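Local coordinates for flocculation protein FLO11 (Saccharomyces cerevisiae, PDB 4UYT) that mediates homotypic cell-cell adhesion of yeast through its N-terminal Flo11 domain, supporting flocculation, invasive growth, pseudohypha formation and biofilm development, at residues N45-T50 / I170-N175; T6-I11 / F166-D171; F101-T106 / W115-Q120; F144-G149 / Q160-G165. All coordinates share one frame; numbering follows the deposited sequence. Where two conformers were deposited one is given.

Contact 1: N45-T50 / I170-N175; sequences NTYQIT and IDCDNN. With NA (sodium ion), chain G.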
loop_
_atom_site.group_PDB
_atom_site.type_symbol
_atom_site.label_atom_id
_atom_site.label_comp_id
_atom_site.label_asym_id
_atom_site.label_seq_id
_atom_site.Cartn_x
_atom_site.Cartn_y
_atom_site.Cartn_z
ATOM N N ASN A 45 -6.356 0.897 19.123
ATOM C CA ASN A 45 -6.478 1.631 17.827
ATOM C C ASN A 45 -5.859 0.851 16.685
ATOM O O ASN A 45 -5.330 1.429 15.726
ATOM C CB ASN A 45 -5.883 3.052 17.908
ATOM C CG ASN A 45 -6.725 3.904 18.803
ATOM O OD1 ASN A 45 -7.886 4.161 18.483
ATOM N ND2 ASN A 45 -6.181 4.348 19.904
ATOM N N THR A 46 -5.957 -0.467 16.806
ATOM C CA THR A 46 -5.362 -1.394 15.877
ATOM C C THR A 46 -6.430 -1.912 14.916
ATOM O O THR A 46 -7.500 -2.375 15.354
ATOM C CB THR A 46 -4.749 -2.560 16.637
ATOM O OG1 THR A 46 -3.824 -2.034 17.592
ATOM C CG2 THR A 46 -4.032 -3.493 15.711
ATOM N N TYR A 47 -6.114 -1.848 13.618
ATOM C CA TYR A 47 -7.025 -2.298 12.555
ATOM C C TYR A 47 -6.275 -3.244 11.660
ATOM O O TYR A 47 -5.107 -3.034 11.344
ATOM C CB TYR A 47 -7.513 -1.099 11.704
ATOM C CG TYR A 47 -8.192 -0.053 12.522
ATOM C CD1 TYR A 47 -7.471 0.898 13.229
ATOM C CD2 TYR A 47 -9.580 -0.005 12.593
ATOM C CE1 TYR A 47 -8.098 1.824 13.992
ATOM C CE2 TYR A 47 -10.216 0.952 13.348
ATOM C CZ TYR A 47 -9.462 1.869 14.057
ATOM O OH TYR A 47 -10.103 2.812 14.795
ATOM N N GLN A 48 -7.001 -4.275 11.229
ATOM C CA GLN A 48 -6.522 -5.187 10.215
ATOM C C GLN A 48 -7.068 -4.711 8.880
ATOM O O GLN A 48 -8.283 -4.612 8.705
ATOM C CB GLN A 48 -6.993 -6.602 10.524
ATOM C CG GLN A 48 -6.425 -7.621 9.567
ATOM C CD GLN A 48 -6.700 -9.018 10.008
ATOM O OE1 GLN A 48 -7.836 -9.440 10.034
ATOM N NE2 GLN A 48 -5.660 -9.749 10.370
ATOM N N ILE A 49 -6.170 -4.351 7.958
ATOM C CA ILE A 49 -6.552 -3.810 6.672
ATOM C C ILE A 49 -6.065 -4.703 5.556
ATOM O O ILE A 49 -5.053 -5.392 5.723
ATOM C CB ILE A 49 -6.057 -2.360 6.486
ATOM C CG1 ILE A 49 -4.561 -2.241 6.214
ATOM C CG2 ILE A 49 -6.473 -1.547 7.692
ATOM C CD1 ILE A 49 -4.112 -0.831 5.874
ATOM N N THR A 50 -6.784 -4.657 4.443
ATOM C CA THR A 50 -6.389 -5.364 3.259
ATOM C C THR A 50 -6.231 -4.321 2.141
ATOM O O THR A 50 -7.112 -3.500 1.927
ATOM C CB THR A 50 -7.421 -6.415 2.874
ATOM O OG1 THR A 50 -7.513 -7.356 3.963
ATOM C CG2 THR A 50 -7.021 -7.157 1.615
ATOM N N ILE A 170 -13.494 5.311 13.431
ATOM C CA ILE A 170 -12.854 4.916 14.687
ATOM C C ILE A 170 -13.576 3.696 15.249
ATOM O O ILE A 170 -14.815 3.672 15.351
ATOM C CB ILE A 170 -12.870 6.085 15.682
ATOM C CG1 ILE A 170 -12.005 7.244 15.176
ATOM C CG2 ILE A 170 -12.407 5.638 17.069
ATOM C CD1 ILE A 170 -12.286 8.566 15.862
ATOM N N ASP A 171 -12.794 2.684 15.599
ATOM C CA ASP A 171 -13.251 1.405 16.150
ATOM C C ASP A 171 -14.224 0.688 15.200
ATOM O O ASP A 171 -14.906 -0.265 15.597
ATOM C CB ASP A 171 -13.859 1.576 17.532
ATOM C CG ASP A 171 -12.905 2.224 18.514
ATOM O OD1 ASP A 171 -11.667 2.105 18.293
ATOM O OD2 ASP A 171 -13.374 2.866 19.474
ATOM N N CYS A 172 -14.266 1.129 13.927
ATOM C CA CYS A 172 -15.273 0.635 13.000
ATOM C C CYS A 172 -16.687 0.678 13.564
ATOM O O CYS A 172 -17.522 -0.153 13.237
ATOM C CB CYS A 172 -14.934 -0.691 12.398
ATOM S SG CYS A 172 -13.411 -0.593 11.386
ATOM N N ASP A 173 -16.958 1.677 14.396
ATOM C CA ASP A 173 -18.299 1.904 14.866
ATOM C C ASP A 173 -19.071 2.617 13.760
ATOM O O ASP A 173 -18.934 3.822 13.540
ATOM C CB ASP A 173 -18.288 2.744 16.118
ATOM C CG ASP A 173 -19.658 3.031 16.648
ATOM O OD1 ASP A 173 -20.653 2.774 15.949
ATOM O OD2 ASP A 173 -19.751 3.455 17.835
ATOM N N ASN A 174 -19.851 1.849 13.015
ATOM C CA ASN A 174 -20.514 2.373 11.820
ATOM C C ASN A 174 -21.698 3.275 12.134
ATOM O O ASN A 174 -22.253 3.891 11.232
ATOM C CB ASN A 174 -20.949 1.221 10.942
ATOM C CG ASN A 174 -19.777 0.422 10.435
ATOM O OD1 ASN A 174 -19.632 -0.787 10.757
ATOM N ND2 ASN A 174 -18.916 1.060 9.722
ATOM N N ASN A 175 -22.056 3.410 13.396
ATOM C CA ASN A 175 -23.106 4.272 13.851
ATOM C C ASN A 175 -22.585 5.564 14.406
ATOM O O ASN A 175 -23.385 6.387 14.838
ATOM C CB ASN A 175 -23.959 3.550 14.919
ATOM C CG ASN A 175 -25.346 4.104 15.046
ATOM O OD1 ASN A 175 -25.949 4.488 14.059
ATOM N ND2 ASN A 175 -25.860 4.147 16.280
HETATM NA NA NA G . -9.243 -6.401 6.709
HETATM O O HOH W 1 -10.165 3.551 19.834
HETATM O O HOH W 2 -9.473 -8.519 7.830
#

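Contact 2: T6-I11 / F166-D171; sequences TSCNSI and FYWNID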
loop_
_atom_site.group_PDB
_atom_site.type_symbol
_atom_site.label_atom_id
_atom_site.label_comp_id
_atom_site.label_asym_id
_atom_site.label_seq_id
_atom_site.Cartn_x
_atom_site.Cartn_y
_atom_site.Cartn_z
ATOM N N THR A 6 -14.516 -6.048 14.085
ATOM C CA THR A 6 -15.599 -5.115 13.758
ATOM C C THR A 6 -15.324 -4.511 12.381
ATOM O O THR A 6 -14.379 -3.739 12.236
ATOM C CB THR A 6 -15.755 -4.015 14.806
ATOM O OG1 THR A 6 -15.832 -4.590 16.123
ATOM C CG2 THR A 6 -17.003 -3.232 14.569
ATOM N N SER A 7 -16.102 -4.894 11.384
ATOM C CA SER A 7 -15.864 -4.418 10.037
ATOM C C SER A 7 -16.347 -2.991 9.844
ATOM O O SER A 7 -17.459 -2.652 10.231
ATOM C CB SER A 7 -16.536 -5.320 9.024
ATOM O OG SER A 7 -15.975 -6.609 9.068
ATOM N N CYS A 8 -15.489 -2.177 9.227
ATOM C CA CYS A 8 -15.840 -0.829 8.808
ATOM C C CYS A 8 -16.604 -0.876 7.490
ATOM O O CYS A 8 -16.177 -1.493 6.523
ATOM C CB CYS A 8 -14.596 0.006 8.578
ATOM S SG CYS A 8 -13.897 0.860 10.020
ATOM N N ASN A 9 -17.719 -0.169 7.413
ATOM C CA ASN A 9 -18.528 -0.126 6.204
ATOM C C ASN A 9 -17.987 0.845 5.153
ATOM O O ASN A 9 -17.989 0.520 3.991
ATOM C CB ASN A 9 -19.964 0.238 6.525
ATOM C CG ASN A 9 -20.690 -0.843 7.313
ATOM O OD1 ASN A 9 -20.277 -2.005 7.392
ATOM N ND2 ASN A 9 -21.787 -0.449 7.936
ATOM N N SER A 10 -17.538 2.000 5.575
ATOM C CA SER A 10 -17.106 3.066 4.650
ATOM C C SER A 10 -15.603 3.282 4.748
ATOM O O SER A 10 -15.109 3.816 5.724
ATOM C CB SER A 10 -17.817 4.356 5.007
ATOM O OG SER A 10 -17.410 5.434 4.169
ATOM N N ILE A 11 -14.892 2.956 3.676
ATOM C CA ILE A 11 -13.469 3.139 3.564
ATOM C C ILE A 11 -13.303 4.219 2.511
ATOM O O ILE A 11 -13.717 4.038 1.371
ATOM C CB ILE A 11 -12.765 1.836 3.147
ATOM C CG1 ILE A 11 -13.050 0.718 4.153
ATOM C CG2 ILE A 11 -11.287 2.076 2.987
ATOM C CD1 ILE A 11 -12.711 -0.648 3.620
ATOM N N PHE A 166 -6.162 7.022 2.998
ATOM C CA PHE A 166 -7.508 6.535 3.249
ATOM C C PHE A 166 -7.877 6.818 4.674
ATOM O O PHE A 166 -7.005 6.931 5.553
ATOM C CB PHE A 166 -7.602 5.027 2.997
ATOM C CG PHE A 166 -7.495 4.676 1.555
ATOM C CD1 PHE A 166 -6.253 4.572 0.936
ATOM C CD2 PHE A 166 -8.650 4.432 0.794
ATOM C CE1 PHE A 166 -6.183 4.288 -0.418
ATOM C CE2 PHE A 166 -8.558 4.128 -0.561
ATOM C CZ PHE A 166 -7.329 4.048 -1.143
ATOM N N TYR A 167 -9.178 6.850 4.941
ATOM C CA TYR A 167 -9.657 6.973 6.314
ATOM C C TYR A 167 -10.916 6.141 6.489
ATOM O O TYR A 167 -11.548 5.680 5.538
ATOM C CB TYR A 167 -9.857 8.447 6.671
ATOM C CG TYR A 167 -10.959 9.193 5.939
ATOM C CD1 TYR A 167 -12.285 9.020 6.292
ATOM C CD2 TYR A 167 -10.663 10.172 5.010
ATOM C CE1 TYR A 167 -13.298 9.744 5.737
ATOM C CE2 TYR A 167 -11.690 10.936 4.428
ATOM C CZ TYR A 167 -13.013 10.690 4.806
ATOM O OH TYR A 167 -14.078 11.400 4.289
ATOM N N TRP A 168 -11.272 5.911 7.746
ATOM C CA TRP A 168 -12.395 5.048 8.096
ATOM C C TRP A 168 -12.831 5.380 9.532
ATOM O O TRP A 168 -12.213 6.156 10.237
ATOM C CB TRP A 168 -12.029 3.586 7.981
ATOM C CG TRP A 168 -10.809 3.175 8.740
ATOM C CD1 TRP A 168 -10.709 2.915 10.086
ATOM C CD2 TRP A 168 -9.510 2.965 8.208
ATOM N NE1 TRP A 168 -9.421 2.568 10.420
ATOM C CE2 TRP A 168 -8.665 2.565 9.285
ATOM C CE3 TRP A 168 -8.968 3.031 6.915
ATOM C CZ2 TRP A 168 -7.345 2.189 9.107
ATOM C CZ3 TRP A 168 -7.655 2.666 6.737
ATOM C CH2 TRP A 168 -6.860 2.242 7.825
ATOM N N ASN A 169 -13.919 4.749 9.948
ATOM C CA ASN A 169 -14.494 5.034 11.252
ATOM C C ASN A 169 -13.636 4.490 12.414
ATOM O O ASN A 169 -13.213 3.335 12.404
ATOM C CB ASN A 169 -15.900 4.490 11.381
ATOM C CG ASN A 169 -16.935 5.395 10.730
ATOM O OD1 ASN A 169 -16.676 6.047 9.713
ATOM N ND2 ASN A 169 -18.120 5.426 11.296
ATOM N N ILE A 170 -13.494 5.311 13.431
ATOM C CA ILE A 170 -12.854 4.916 14.687
ATOM C C ILE A 170 -13.576 3.696 15.249
ATOM O O ILE A 170 -14.815 3.672 15.351
ATOM C CB ILE A 170 -12.870 6.085 15.682
ATOM C CG1 ILE A 170 -12.005 7.244 15.176
ATOM C CG2 ILE A 170 -12.407 5.638 17.069
ATOM C CD1 ILE A 170 -12.286 8.566 15.862
ATOM N N ASP A 171 -12.794 2.684 15.599
ATOM C CA ASP A 171 -13.251 1.405 16.150
ATOM C C ASP A 171 -14.224 0.688 15.200
ATOM O O ASP A 171 -14.906 -0.265 15.597
ATOM C CB ASP A 171 -13.859 1.576 17.532
ATOM C CG ASP A 171 -12.905 2.224 18.514
ATOM O OD1 ASP A 171 -11.667 2.105 18.293
ATOM O OD2 ASP A 171 -13.374 2.866 19.474
HETATM O O HOH W 3 -15.596 3.123 8.284
#

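Contact 3: F101-T106 / W115-Q120; sequences FEVYAT and WMPNFQ. With NA (sodium ion), chain B.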
loop_
_atom_site.group_PDB
_atom_site.type_symbol
_atom_site.label_atom_id
_atom_site.label_comp_id
_atom_site.label_asym_id
_atom_site.label_seq_id
_atom_site.Cartn_x
_atom_site.Cartn_y
_atom_site.Cartn_z
ATOM N N PHE A 101 -2.586 -6.711 6.839
ATOM C CA PHE A 101 -1.658 -6.411 7.917
ATOM C C PHE A 101 -2.340 -5.442 8.849
ATOM O O PHE A 101 -3.402 -4.928 8.559
ATOM C CB PHE A 101 -0.316 -5.874 7.416
ATOM C CG PHE A 101 -0.426 -4.617 6.586
ATOM C CD1 PHE A 101 -0.746 -4.670 5.225
ATOM C CD2 PHE A 101 -0.185 -3.380 7.148
ATOM C CE1 PHE A 101 -0.848 -3.531 4.473
ATOM C CE2 PHE A 101 -0.267 -2.231 6.377
ATOM C CZ PHE A 101 -0.606 -2.315 5.045
ATOM N N GLU A 102 -1.716 -5.232 10.017
ATOM C CA GLU A 102 -2.284 -4.371 11.038
ATOM C C GLU A 102 -1.584 -3.000 11.076
ATOM O O GLU A 102 -0.375 -2.872 10.906
ATOM C CB GLU A 102 -2.236 -5.044 12.406
ATOM C CG GLU A 102 -3.208 -6.200 12.500
ATOM C CD GLU A 102 -3.115 -6.937 13.828
ATOM O OE1 GLU A 102 -2.022 -7.114 14.380
ATOM O OE2 GLU A 102 -4.137 -7.380 14.316
ATOM N N VAL A 103 -2.408 -1.990 11.356
ATOM C CA VAL A 103 -1.941 -0.632 11.522
ATOM C C VAL A 103 -2.540 -0.068 12.796
ATOM O O VAL A 103 -3.621 -0.470 13.219
ATOM C CB VAL A 103 -2.307 0.270 10.328
ATOM C CG1 VAL A 103 -1.653 -0.240 9.056
ATOM C CG2 VAL A 103 -3.816 0.397 10.160
ATOM N N TYR A 104 -1.851 0.923 13.352
ATOM C CA TYR A 104 -2.408 1.748 14.392
ATOM C C TYR A 104 -2.848 3.055 13.735
ATOM O O TYR A 104 -2.028 3.798 13.188
ATOM C CB TYR A 104 -1.365 2.067 15.473
ATOM C CG TYR A 104 -0.629 0.898 16.065
ATOM C CD1 TYR A 104 -1.266 -0.281 16.435
ATOM C CD2 TYR A 104 0.748 1.007 16.312
ATOM C CE1 TYR A 104 -0.580 -1.330 17.016
ATOM C CE2 TYR A 104 1.440 -0.043 16.881
ATOM C CZ TYR A 104 0.784 -1.203 17.236
ATOM O OH TYR A 104 1.509 -2.207 17.809
ATOM N N ALA A 105 -4.156 3.301 13.723
ATOM C CA ALA A 105 -4.723 4.498 13.041
ATOM C C ALA A 105 -5.282 5.395 14.095
ATOM O O ALA A 105 -6.244 5.018 14.776
ATOM C CB ALA A 105 -5.792 4.087 12.032
ATOM N N THR A 106 -4.669 6.547 14.276
ATOM C CA THR A 106 -4.997 7.418 15.367
ATOM C C THR A 106 -5.198 8.889 14.985
ATOM O O THR A 106 -5.743 9.599 15.795
ATOM C CB THR A 106 -3.950 7.343 16.488
ATOM O OG1 THR A 106 -2.716 7.796 15.935
ATOM C CG2 THR A 106 -3.829 5.938 17.038
ATOM N N TRP A 115 -7.352 8.567 9.963
ATOM C CA TRP A 115 -6.505 8.287 8.833
ATOM C C TRP A 115 -5.729 6.997 9.011
ATOM O O TRP A 115 -5.149 6.703 10.065
ATOM C CB TRP A 115 -5.476 9.395 8.639
ATOM C CG TRP A 115 -6.021 10.683 8.092
ATOM C CD1 TRP A 115 -6.272 11.823 8.771
ATOM C CD2 TRP A 115 -6.321 10.948 6.725
ATOM N NE1 TRP A 115 -6.711 12.784 7.912
ATOM C CE2 TRP A 115 -6.728 12.290 6.634
ATOM C CE3 TRP A 115 -6.238 10.194 5.557
ATOM C CZ2 TRP A 115 -7.090 12.885 5.417
ATOM C CZ3 TRP A 115 -6.561 10.794 4.354
ATOM C CH2 TRP A 115 -6.993 12.134 4.293
ATOM N N MET A 116 -5.638 6.257 7.931
ATOM C CA MET A 116 -4.610 5.254 7.797
ATOM C C MET A 116 -3.229 5.895 7.987
ATOM O O MET A 116 -2.955 6.910 7.358
ATOM C CB MET A 116 -4.695 4.691 6.391
ATOM C CG MET A 116 -3.758 3.542 6.088
ATOM S SD MET A 116 -3.921 3.000 4.389
ATOM C CE MET A 116 -2.939 4.236 3.553
ATOM N N PRO A 117 -2.330 5.299 8.782
ATOM C CA PRO A 117 -0.948 5.799 8.813
ATOM C C PRO A 117 -0.282 5.422 7.506
ATOM O O PRO A 117 -0.463 4.290 7.033
ATOM C CB PRO A 117 -0.340 5.051 10.020
ATOM C CG PRO A 117 -1.115 3.744 10.083
ATOM C CD PRO A 117 -2.518 4.094 9.617
ATOM N N ASN A 118 0.481 6.328 6.918
ATOM C CA ASN A 118 1.038 6.088 5.607
ATOM C C ASN A 118 2.232 5.145 5.689
ATOM O O ASN A 118 2.916 5.016 6.692
ATOM C CB ASN A 118 1.360 7.418 4.947
ATOM C CG ASN A 118 0.106 8.180 4.600
ATOM O OD1 ASN A 118 -0.036 9.390 4.955
ATOM N ND2 ASN A 118 -0.809 7.546 3.957
ATOM N N PHE A 119 2.485 4.511 4.568
ATOM C CA PHE A 119 3.530 3.517 4.461
ATOM C C PHE A 119 4.068 3.563 3.035
ATOM O O PHE A 119 3.575 4.297 2.180
ATOM C CB PHE A 119 3.011 2.111 4.864
ATOM C CG PHE A 119 1.810 1.653 4.064
ATOM C CD1 PHE A 119 1.960 1.059 2.838
ATOM C CD2 PHE A 119 0.525 1.817 4.549
ATOM C CE1 PHE A 119 0.854 0.657 2.093
ATOM C CE2 PHE A 119 -0.587 1.410 3.828
ATOM C CZ PHE A 119 -0.399 0.823 2.598
ATOM N N GLN A 120 5.082 2.743 2.790
ATOM C CA GLN A 120 5.640 2.597 1.462
ATOM C C GLN A 120 5.696 1.140 1.102
ATOM O O GLN A 120 5.720 0.260 1.966
ATOM C CB GLN A 120 7.027 3.233 1.357
ATOM C CG GLN A 120 7.064 4.678 1.820
ATOM C CD GLN A 120 7.153 4.780 3.322
ATOM O OE1 GLN A 120 7.981 4.116 3.937
ATOM N NE2 GLN A 120 6.282 5.593 3.933
HETATM NA NA NA B . -7.304 15.596 8.253
HETATM O O HOH W 4 -3.406 7.739 11.852
HETATM O O HOH W 5 -9.593 16.682 8.654
#

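Contact 4: F144-G149 / Q160-G165; sequences FDLSTG and QTDFPG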
loop_
_atom_site.group_PDB
_atom_site.type_symbol
_atom_site.label_atom_id
_atom_site.label_comp_id
_atom_site.label_asym_id
_atom_site.label_seq_id
_atom_site.Cartn_x
_atom_site.Cartn_y
_atom_site.Cartn_z
ATOM N N PHE A 144 12.331 0.728 -6.608
ATOM C CA PHE A 144 11.649 1.946 -6.234
ATOM C C PHE A 144 10.735 1.679 -5.062
ATOM O O PHE A 144 10.394 0.533 -4.750
ATOM C CB PHE A 144 10.842 2.485 -7.431
ATOM C CG PHE A 144 9.847 1.494 -8.003
ATOM C CD1 PHE A 144 8.547 1.378 -7.499
ATOM C CD2 PHE A 144 10.200 0.674 -9.055
ATOM C CE1 PHE A 144 7.649 0.448 -8.023
ATOM C CE2 PHE A 144 9.309 -0.233 -9.590
ATOM C CZ PHE A 144 8.034 -0.365 -9.064
ATOM N N ASP A 145 10.371 2.771 -4.417
ATOM C CA ASP A 145 9.414 2.753 -3.324
ATOM C C ASP A 145 8.205 3.553 -3.761
ATOM O O ASP A 145 8.376 4.639 -4.323
ATOM C CB ASP A 145 9.995 3.422 -2.081
ATOM C CG ASP A 145 11.141 2.653 -1.455
ATOM O OD1 ASP A 145 11.387 1.481 -1.793
ATOM O OD2 ASP A 145 11.780 3.239 -0.566
ATOM N N LEU A 146 7.005 3.055 -3.507
ATOM C CA LEU A 146 5.748 3.750 -3.751
ATOM C C LEU A 146 5.126 4.060 -2.409
ATOM O O LEU A 146 4.944 3.176 -1.569
ATOM C CB LEU A 146 4.800 2.906 -4.569
ATOM C CG LEU A 146 5.315 2.544 -5.958
ATOM C CD1 LEU A 146 4.255 1.748 -6.706
ATOM C CD2 LEU A 146 5.768 3.756 -6.763
ATOM N N SER A 147 4.778 5.321 -2.223
ATOM C CA SER A 147 4.291 5.787 -0.949
ATOM C C SER A 147 2.809 6.146 -0.976
ATOM O O SER A 147 2.292 6.583 -1.999
ATOM C CB SER A 147 5.085 7.002 -0.525
ATOM O OG SER A 147 4.859 8.043 -1.444
ATOM N N THR A 148 2.160 6.045 0.187
ATOM C CA THR A 148 0.780 6.476 0.319
ATOM C C THR A 148 0.723 7.852 0.966
ATOM O O THR A 148 1.591 8.235 1.751
ATOM C CB THR A 148 -0.068 5.501 1.185
ATOM O OG1 THR A 148 0.376 5.520 2.549
ATOM C CG2 THR A 148 0.019 4.089 0.702
ATOM N N GLY A 149 -0.383 8.538 0.710
ATOM C CA GLY A 149 -0.754 9.663 1.516
ATOM C C GLY A 149 -1.430 10.793 0.758
ATOM O O GLY A 149 -1.287 10.939 -0.469
ATOM N N GLN A 160 2.951 14.173 -4.356
ATOM C CA GLN A 160 4.331 13.729 -4.193
ATOM C C GLN A 160 4.381 12.374 -3.470
ATOM O O GLN A 160 5.443 11.902 -3.070
ATOM C CB GLN A 160 5.142 14.837 -3.524
ATOM C CG GLN A 160 5.338 16.002 -4.495
ATOM C CD GLN A 160 5.699 17.322 -3.845
ATOM O OE1 GLN A 160 5.708 17.451 -2.624
ATOM N NE2 GLN A 160 5.989 18.322 -4.674
ATOM N N THR A 161 3.206 11.762 -3.328
ATOM C CA THR A 161 3.043 10.332 -3.041
ATOM C C THR A 161 2.505 9.667 -4.315
ATOM O O THR A 161 2.094 10.324 -5.278
ATOM C CB THR A 161 2.031 10.062 -1.908
ATOM O OG1 THR A 161 0.734 10.378 -2.395
ATOM C CG2 THR A 161 2.383 10.861 -0.672
ATOM N N ASP A 162 2.519 8.345 -4.292
ATOM C CA ASP A 162 2.099 7.532 -5.405
ATOM C C ASP A 162 0.695 6.966 -5.295
ATOM O O ASP A 162 0.103 6.584 -6.317
ATOM C CB ASP A 162 3.118 6.415 -5.566
ATOM C CG ASP A 162 4.518 6.983 -5.644
ATOM O OD1 ASP A 162 4.807 7.673 -6.655
ATOM O OD2 ASP A 162 5.255 6.825 -4.650
ATOM N N PHE A 163 0.196 6.900 -4.065
ATOM C CA PHE A 163 -1.092 6.317 -3.787
ATOM C C PHE A 163 -1.830 7.218 -2.807
ATOM O O PHE A 163 -1.180 7.837 -1.972
ATOM C CB PHE A 163 -0.945 4.975 -3.057
ATOM C CG PHE A 163 -0.161 3.911 -3.772
ATOM C CD1 PHE A 163 -0.460 3.561 -5.075
ATOM C CD2 PHE A 163 0.786 3.179 -3.080
ATOM C CE1 PHE A 163 0.196 2.490 -5.652
ATOM C CE2 PHE A 163 1.420 2.111 -3.652
ATOM C CZ PHE A 163 1.143 1.787 -4.947
ATOM N N PRO A 164 -3.155 7.268 -2.884
ATOM C CA PRO A 164 -3.905 8.035 -1.907
ATOM C C PRO A 164 -3.758 7.508 -0.496
ATOM O O PRO A 164 -3.484 6.338 -0.244
ATOM C CB PRO A 164 -5.375 7.882 -2.378
ATOM C CG PRO A 164 -5.398 6.704 -3.291
ATOM C CD PRO A 164 -4.030 6.569 -3.849
ATOM N N GLY A 165 -3.934 8.417 0.450
ATOM C CA GLY A 165 -4.311 8.023 1.798
ATOM C C GLY A 165 -5.791 7.695 1.908
ATOM O O GLY A 165 -6.595 8.030 1.010
HETATM O O HOH W 6 7.879 7.132 -5.292
HETATM O O HOH W 7 6.506 10.215 -1.321
#

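Contact 1: N45-T50 / I170-N175
The phenol of Tyr47 reaches from the strand 46-55 to the loop that follows strand 166-169, and its OH takes a hydrogen bond from Asp171 N at 2.8 Å. This is a strand-to-loop tie at one end of the fibronectin type III-like Flo11 domain, where one aromatic side chain of the sheet reaches across to the C-terminal loop. With CG anti to the carbonyl carbon (chi1 -57°), the Tyr47 ring is carried over to that loop. The bond is nearly straight, 164° at the hydrogen, and the donor lies at the ring edge, in the plane of the phenol. Cys172 SG also stands at that edge, 4.1 Å from Tyr47 CE2, a sulfur-aromatic contact made beside the ring and not over a face. Beyond this shell, a water bridges Asn45 OD1 (2.7 Å) and Asp171 OD1 (2.6 Å). The loop is fixed further by the disulfide from Cys172 to Cys8, while Trp168 meets the Tyr47 ring edge-to-face and Trp41 packs against it at an inclined angle. One residue along the strand, Gln48 O and Ser38 OG bind a sodium ion, and a water on that sodium donates to Gln48 OE1 at 2.9 Å.

Contact 2: T6-I11 / F166-D171
Phe166 opens strand 166-169 against the N-terminal segment 6-11, its CD2 lying 4.2 Å from Ile11 CG2. Here two pieces of chain run roughly antiparallel, 159° apart end to end, and join two sheets of this fibronectin type III-like domain: residues 6-7 form an edge strand of the four-stranded sheet, next to strand 32-43, whereas strand 166-169 is the middle of a three-stranded sheet flanked by strands 12-13 and 113-115. The first meeting is thus apolar, the methyl branch of Ile11 approaching the Phe166 ring obliquely. At Tyr167 the contact passes to the backbone, with its carbonyl O 3.7 Å from Ile11 CA. Trp168 comes next. A chi1 of 54° sets its indole between the backbone N and the carbonyl carbon, and CD1 then lies 3.8 Å from Cys8 SG, with the sulfur oblique to the five-membered ring. Asn169 adds a second neighbour to the same sulfur through its carbonyl O, while its own N-H is served by a water that it reaches at 2.9 Å and that donates in turn to Ser10 O. The two segments share no direct hydrogen bond, and this water is the polar link between them. In the side chain of Asn169, ND2 bonds Asp173 O and OD1 bonds Gln113 NE2. Past the strand, Asp171 O lies 3.8 Å from Thr6 CG2, on strand 6-7.

Contact 3: F101-T106 / W115-Q120
Phe101 and Phe119 form the tight, buried end of this contact, a T-shaped stack in which the edge of Phe101 points at the face of Phe119. The planes stand at 89°, and Phe101 CZ sits 3.9 Å from Phe119 CE2, over the rim of the ring and not its middle. Both first torsions place the ring between backbone N and carbonyl carbon (58° and 56°), which sets edge against face; Ile69 of strand 64-70 packs on both. Next along, Pro117 presses CG and CD against strand 96-104, CG lying 3.7 Å from Val103 CB and 3.2 Å from Tyr104 O. In this beta-sandwich the strand borders one sheet, and segment 115-120 crosses from strand 113-115 to strand 120-125 of another. Toward the solvent side the fit slackens: Ala105 CB still lies 3.3 Å from Trp115 O, but Thr106 N is linked to that carbonyl by a water, which accepts from the amide and donates to Trp115 O at 2.7 Å. The Trp115 indole extends outward, with a modelled sodium ion in its plane, 2.9 Å from NE1.

Contact 4: F144-G149 / Q160-G165
The Phe163 ring is met obliquely by Leu146, whose CD1 lies 3.6 Å from Phe163 CZ, and at its edge, near the ring plane, by Thr148 CG2. Tyr32 and Leu34 of strand 32-43 also pack against this ring. The other flat group, the carboxylate of Asp162, lies across the Leu146 side chain at about a right angle, with CD2 of the leucine 3.6 Å from Asp162 CG. Its OD2 uses the anti lone pair to take a nearly straight bond (165°) from Ser147 N at 2.9 Å, and a water on the same oxygen reaches back to Asp145 O. A chi1 of -52°, which sets Asp162 CG beside its own backbone N, turns the carboxylate to Ser147 N. Ser147 O is gripped twice, by Phe163 N in the carbonyl plane and by Asp162 N tilted 21° from it. Farther along, Gly149 N donates to Phe163 O at 2.9 Å, and Thr161 OG1, hydrogen-bonded to Ser159 OG, lies 2.8 Å from Gly149 O. Thr148 OG1 serves Asn118 and Phe119 N. With a single beta bridge, Thr148 to Phe163, loop 160-165 packs along the end of edge strand 143-147 in the five-stranded sheet of this fibronectin type III-like beta-sandwich.

Starting at the N terminus, residues 6-11 meet 166-171 in contact 2, which closes a loop over nearly the whole domain. Contact 1 begins later, at 45-50, and ends on the same C-terminal piece at 170-175; the two share Ile170 and Asp171, and a disulfide joins them. Within both loops lie contact 3 and then contact 4, in series. Contact 3 touches contact 1 through the neighbouring strands 46-55 and 96-104, and contact 2 through Met116 N and Phe166 O. Contact 4 abuts contact 3 through segment 115-120, and its last residue, Gly165, runs directly into Phe166, linking the five-stranded sheet to the three-stranded one.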